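Local atomic coordinates of SVP1-like protein 2 (Kluyveromyces lactis, PDB entry 4V16), a protein that probably binds phosphoinositides such as phosphatidylinositol 3,5-bisphosphate through a WD-repeat beta-propeller of the PROPPIN family and so associates with membranes. Residues S233-K238 / I289-L294; L248-V253 / W268-F273. All coordinates share one frame; numbering follows the deposited sequence.

Both contacts involve the propeller blade made of strands 227-232, 238-243, 247-252 and 271-274. Contact 1 joins the turn between its first two strands to the matching turn of the next blade, after strand 285-288. Contact 2 pairs its third and fourth strands, 247-252 and 271-274. Along the chain, both segments of contact 2 fall between those of contact 1. The centres of the two contacts lie about 12 Å apart. The two contacts meet where Ser-237 O probably accepts a hydrogen bond from Val-253 N, at 2.8 Å. Contact 2 thus lies within one blade, and contact 1 at the seam between neighbours. The engineered Gly-Ser linker that replaces loop 6CD connects 248-253 to 268-273.

Contact 1: S233-K238 / I289-L294; sequences SPDGSK and ISDTGL
Asp-235 OD1 is gripped twice by Ser-237, while the other oxygen of this carboxylate faces Asp-291. Ser-237 OG donates to OD1 at 2.6 Å and Ser-237 N donates to the same OD1 at 2.9 Å. Both donors come from one face of the carboxylate, above its plane. The backbone bond makes an Asx turn. CG of Asp-235 sits between its own N and carbonyl carbon (chi1 56°), which folds the carboxylate back over the turn. Ser-233 OG takes a hydrogen bond from Lys-238 N at 2.9 Å. Gly-236 N bonds to Ser-233 O and closes a type I beta turn.

Across the contact, Asp-291 OD1 does most of the touching. It lies 3.1 Å from Asp-235 OD2, acceptor against acceptor, with the carboxylate planes only 15° apart. Like charges lie close here and would be expected to disfavour each other. Lys-238 NZ stands 6.9 Å from Asp-291 OD1, so it could ease the charge only from a distance. Asp-235 N gives Asp-291 OD1 a weak, bent hydrogen bond of 3.3 Å. Pro-234 lies alongside: its CB packs near Asp-291 OD1, and its CD and CG lie against Ser-290 O. Within 289-294, Thr-292 N donates to Ser-290 OG at 3.1 Å, an ST turn that shapes the loop presenting Asp-291.

Trp-288, from the strand leading into that loop, also packs on Ser-233 and Pro-234. Ser-Pro-Asp-Gly is a familiar WD-repeat turn between the first two strands of a blade. Here it meets the equivalent turn of the following blade, an inter-blade contact of the beta-propeller.

Contact 2: L248-V253 / W268-F273; sequences LHVFEV and WSICNF
Leu-248 N donates a nearly straight hydrogen bond to Phe-273 O, 2.9 Å at 170°. The return bond, Phe-273 N to Leu-248 O, is bent and weak. Leu-248 O also receives a CA-H contact from Asn-272 CA at 3.4 Å. Further along, Val-250 O takes Ile-270 N at 2.8 Å, approached almost in line with its C=O bond. Cys-271 N is more distant, so the pairing slips here. His-249 and Phe-251 make backbone bonds on the other side, to Val-241 and Leu-239.

The Ser-269 hydroxyl lies within hydrogen-bonding range of Cys-271 O and Asn-272 OD1, and which one takes its proton is not settled. His-249 ND1 is 2.9 Å from Asn-272 OD1, with ring and amide planes perpendicular.

Ser-269 CB rests over one face of the Phe-251 ring, 4.0 Å from its centroid, a CH-pi contact. Phe-251 CG is anti to its carbonyl carbon (chi1 -56°), which swings the ring under Ser-269. A serine at Phe-251 would probably leave Ser-269 CB without this aromatic face and Phe-218 without its ring partner. On the opposite face of the sheet, Val-250 CB packs on Cys-271 CB, and Trp-318 of the next blade covers Cys-271 and Ile-270. This loosely bonded antiparallel pair forms the outer edge of a four-stranded propeller blade.

Contact 1: S233-K238 / I289-L294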
# COMPACT_ATOMS: atom_id res chain seq x y z
N SER A 233 -6.48 -8.04 -6.28
CA SER A 233 -6.25 -9.47 -6.11
C SER A 233 -5.00 -9.85 -6.91
O SER A 233 -4.58 -9.11 -7.80
CB SER A 233 -7.46 -10.27 -6.57
OG SER A 233 -7.80 -9.98 -7.91
N PRO A 234 -4.39 -11.00 -6.58
CA PRO A 234 -3.15 -11.42 -7.24
C PRO A 234 -3.25 -11.48 -8.76
O PRO A 234 -2.28 -11.17 -9.45
CB PRO A 234 -2.89 -12.81 -6.65
CG PRO A 234 -3.57 -12.78 -5.32
CD PRO A 234 -4.79 -11.95 -5.52
N ASP A 235 -4.41 -11.87 -9.28
CA ASP A 235 -4.61 -11.99 -10.72
C ASP A 235 -5.13 -10.68 -11.34
O ASP A 235 -5.23 -10.57 -12.56
CB ASP A 235 -5.57 -13.14 -11.05
CG ASP A 235 -6.91 -13.01 -10.35
OD1 ASP A 235 -7.26 -11.90 -9.90
OD2 ASP A 235 -7.63 -14.03 -10.25
N GLY A 236 -5.46 -9.72 -10.49
CA GLY A 236 -5.91 -8.42 -10.97
C GLY A 236 -7.34 -8.43 -11.47
O GLY A 236 -7.76 -7.51 -12.18
N SER A 237 -8.10 -9.45 -11.09
CA SER A 237 -9.49 -9.57 -11.51
C SER A 237 -10.44 -8.91 -10.52
O SER A 237 -11.58 -8.58 -10.87
CB SER A 237 -9.88 -11.05 -11.67
OG SER A 237 -9.84 -11.73 -10.43
N LYS A 238 -9.97 -8.71 -9.29
CA LYS A 238 -10.79 -8.14 -8.23
C LYS A 238 -10.07 -7.04 -7.47
O LYS A 238 -8.84 -7.01 -7.41
CB LYS A 238 -11.23 -9.24 -7.27
CG LYS A 238 -12.34 -10.12 -7.81
CD LYS A 238 -12.11 -11.59 -7.48
CE LYS A 238 -13.12 -12.47 -8.18
NZ LYS A 238 -12.55 -13.81 -8.51
N ILE A 289 -4.11 -13.11 0.25
CA ILE A 289 -3.25 -14.28 0.47
C ILE A 289 -3.44 -15.29 -0.65
O ILE A 289 -2.67 -16.25 -0.77
CB ILE A 289 -3.54 -14.94 1.83
CG1 ILE A 289 -5.01 -15.34 1.94
CG2 ILE A 289 -3.15 -13.99 2.95
CD1 ILE A 289 -5.33 -16.15 3.17
N SER A 290 -4.47 -15.08 -1.46
CA SER A 290 -4.72 -15.91 -2.64
C SER A 290 -5.69 -15.17 -3.55
O SER A 290 -5.97 -14.00 -3.34
CB SER A 290 -5.28 -17.27 -2.25
OG SER A 290 -6.58 -17.15 -1.70
N ASP A 291 -6.20 -15.87 -4.56
CA ASP A 291 -7.20 -15.28 -5.45
C ASP A 291 -8.57 -15.26 -4.79
O ASP A 291 -9.51 -14.66 -5.32
CB ASP A 291 -7.27 -16.06 -6.77
CG ASP A 291 -6.12 -15.73 -7.71
OD1 ASP A 291 -5.75 -14.54 -7.82
OD2 ASP A 291 -5.59 -16.67 -8.34
N THR A 292 -8.68 -15.90 -3.63
CA THR A 292 -9.95 -16.00 -2.91
C THR A 292 -9.79 -15.81 -1.40
O THR A 292 -10.68 -16.17 -0.63
CB THR A 292 -10.63 -17.37 -3.17
OG1 THR A 292 -9.69 -18.43 -2.90
CG2 THR A 292 -11.10 -17.47 -4.61
N GLY A 293 -8.66 -15.24 -0.98
CA GLY A 293 -8.40 -15.03 0.43
C GLY A 293 -7.78 -13.67 0.71
O GLY A 293 -6.85 -13.25 0.03
N LEU A 294 -8.32 -12.98 1.72
CA LEU A 294 -7.80 -11.69 2.16
C LEU A 294 -7.37 -11.73 3.61
O LEU A 294 -7.82 -12.58 4.38
CB LEU A 294 -8.85 -10.59 1.98
CG LEU A 294 -9.26 -10.18 0.57
CD1 LEU A 294 -10.25 -11.18 -0.01
CD2 LEU A 294 -9.87 -8.79 0.59

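Contact 2: L248-V253 / W268-F273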
# COMPACT_ATOMS: atom_id res chain seq x y z
N LEU A 248 -16.06 -3.92 4.28
CA LEU A 248 -15.16 -4.48 3.28
C LEU A 248 -15.91 -4.73 1.97
O LEU A 248 -16.86 -5.52 1.94
CB LEU A 248 -14.52 -5.77 3.79
CG LEU A 248 -13.66 -6.57 2.79
CD1 LEU A 248 -12.50 -5.74 2.29
CD2 LEU A 248 -13.17 -7.86 3.44
N HIS A 249 -15.50 -4.05 0.91
CA HIS A 249 -16.08 -4.23 -0.42
C HIS A 249 -15.16 -5.04 -1.32
O HIS A 249 -13.94 -5.08 -1.11
CB HIS A 249 -16.36 -2.88 -1.08
CG HIS A 249 -17.30 -2.01 -0.31
ND1 HIS A 249 -18.66 -2.02 -0.53
CD2 HIS A 249 -17.08 -1.10 0.67
CE1 HIS A 249 -19.24 -1.15 0.29
NE2 HIS A 249 -18.30 -0.58 1.02
N VAL A 250 -15.74 -5.70 -2.32
CA VAL A 250 -14.96 -6.38 -3.35
C VAL A 250 -15.62 -6.14 -4.70
O VAL A 250 -16.80 -6.43 -4.88
CB VAL A 250 -14.86 -7.89 -3.08
CG1 VAL A 250 -13.98 -8.55 -4.13
CG2 VAL A 250 -14.31 -8.15 -1.69
N PHE A 251 -14.86 -5.58 -5.64
CA PHE A 251 -15.37 -5.26 -6.97
C PHE A 251 -14.75 -6.17 -8.02
O PHE A 251 -13.55 -6.44 -7.98
CB PHE A 251 -15.09 -3.79 -7.30
CG PHE A 251 -15.64 -2.82 -6.29
CD1 PHE A 251 -16.93 -2.33 -6.42
CD2 PHE A 251 -14.87 -2.40 -5.23
CE1 PHE A 251 -17.43 -1.43 -5.49
CE2 PHE A 251 -15.37 -1.50 -4.30
CZ PHE A 251 -16.65 -1.02 -4.43
N GLU A 252 -15.57 -6.65 -8.95
CA GLU A 252 -15.08 -7.48 -10.05
C GLU A 252 -14.72 -6.59 -11.24
O GLU A 252 -15.44 -5.64 -11.55
CB GLU A 252 -16.12 -8.53 -10.45
CG GLU A 252 -15.52 -9.71 -11.19
CD GLU A 252 -16.49 -10.87 -11.35
OE1 GLU A 252 -17.71 -10.61 -11.51
OE2 GLU A 252 -16.04 -12.03 -11.30
N VAL A 253 -13.62 -6.92 -11.90
CA VAL A 253 -13.02 -6.00 -12.87
C VAL A 253 -13.35 -6.17 -14.38
O VAL A 253 -13.37 -5.16 -15.07
CB VAL A 253 -11.48 -6.03 -12.72
CG1 VAL A 253 -10.80 -5.12 -13.74
CG2 VAL A 253 -11.11 -5.58 -11.31
N TRP A 268 -21.87 -2.14 -8.84
CA TRP A 268 -21.64 -2.20 -7.41
C TRP A 268 -20.77 -3.40 -7.04
O TRP A 268 -20.47 -4.24 -7.88
CB TRP A 268 -22.97 -2.26 -6.67
CG TRP A 268 -23.94 -1.20 -7.10
CD1 TRP A 268 -24.70 -1.19 -8.23
CD2 TRP A 268 -24.24 0.01 -6.40
NE1 TRP A 268 -25.46 -0.05 -8.28
CE2 TRP A 268 -25.20 0.70 -7.17
CE3 TRP A 268 -23.80 0.57 -5.20
CZ2 TRP A 268 -25.72 1.93 -6.77
CZ3 TRP A 268 -24.32 1.80 -4.81
CH2 TRP A 268 -25.27 2.46 -5.60
N SER A 269 -20.39 -3.47 -5.77
CA SER A 269 -19.53 -4.55 -5.29
C SER A 269 -20.25 -5.89 -5.36
O SER A 269 -21.47 -5.95 -5.22
CB SER A 269 -19.07 -4.28 -3.86
OG SER A 269 -20.17 -4.23 -2.97
N ILE A 270 -19.49 -6.95 -5.59
CA ILE A 270 -20.03 -8.30 -5.61
C ILE A 270 -20.13 -8.86 -4.19
O ILE A 270 -20.79 -9.88 -3.96
CB ILE A 270 -19.17 -9.24 -6.49
CG1 ILE A 270 -17.76 -9.40 -5.91
CG2 ILE A 270 -19.09 -8.70 -7.92
CD1 ILE A 270 -16.85 -10.28 -6.71
N CYS A 271 -19.47 -8.19 -3.25
CA CYS A 271 -19.46 -8.61 -1.85
C CYS A 271 -19.54 -7.42 -0.90
O CYS A 271 -19.18 -6.30 -1.26
CB CYS A 271 -18.19 -9.39 -1.52
SG CYS A 271 -18.17 -11.07 -2.12
N ASN A 272 -20.02 -7.69 0.31
CA ASN A 272 -19.98 -6.71 1.39
C ASN A 272 -19.79 -7.44 2.71
O ASN A 272 -20.21 -8.58 2.86
CB ASN A 272 -21.26 -5.88 1.42
CG ASN A 272 -21.42 -5.01 0.20
OD1 ASN A 272 -20.67 -4.04 0.02
ND2 ASN A 272 -22.39 -5.33 -0.65
N PHE A 273 -19.13 -6.77 3.66
CA PHE A 273 -18.95 -7.35 4.98
C PHE A 273 -18.69 -6.28 6.02
O PHE A 273 -17.67 -5.59 5.97
CB PHE A 273 -17.81 -8.37 4.97
CG PHE A 273 -17.72 -9.18 6.22
CD1 PHE A 273 -17.03 -8.71 7.33
CD2 PHE A 273 -18.32 -10.43 6.30
CE1 PHE A 273 -16.95 -9.46 8.49
CE2 PHE A 273 -18.24 -11.18 7.46
CZ PHE A 273 -17.55 -10.70 8.55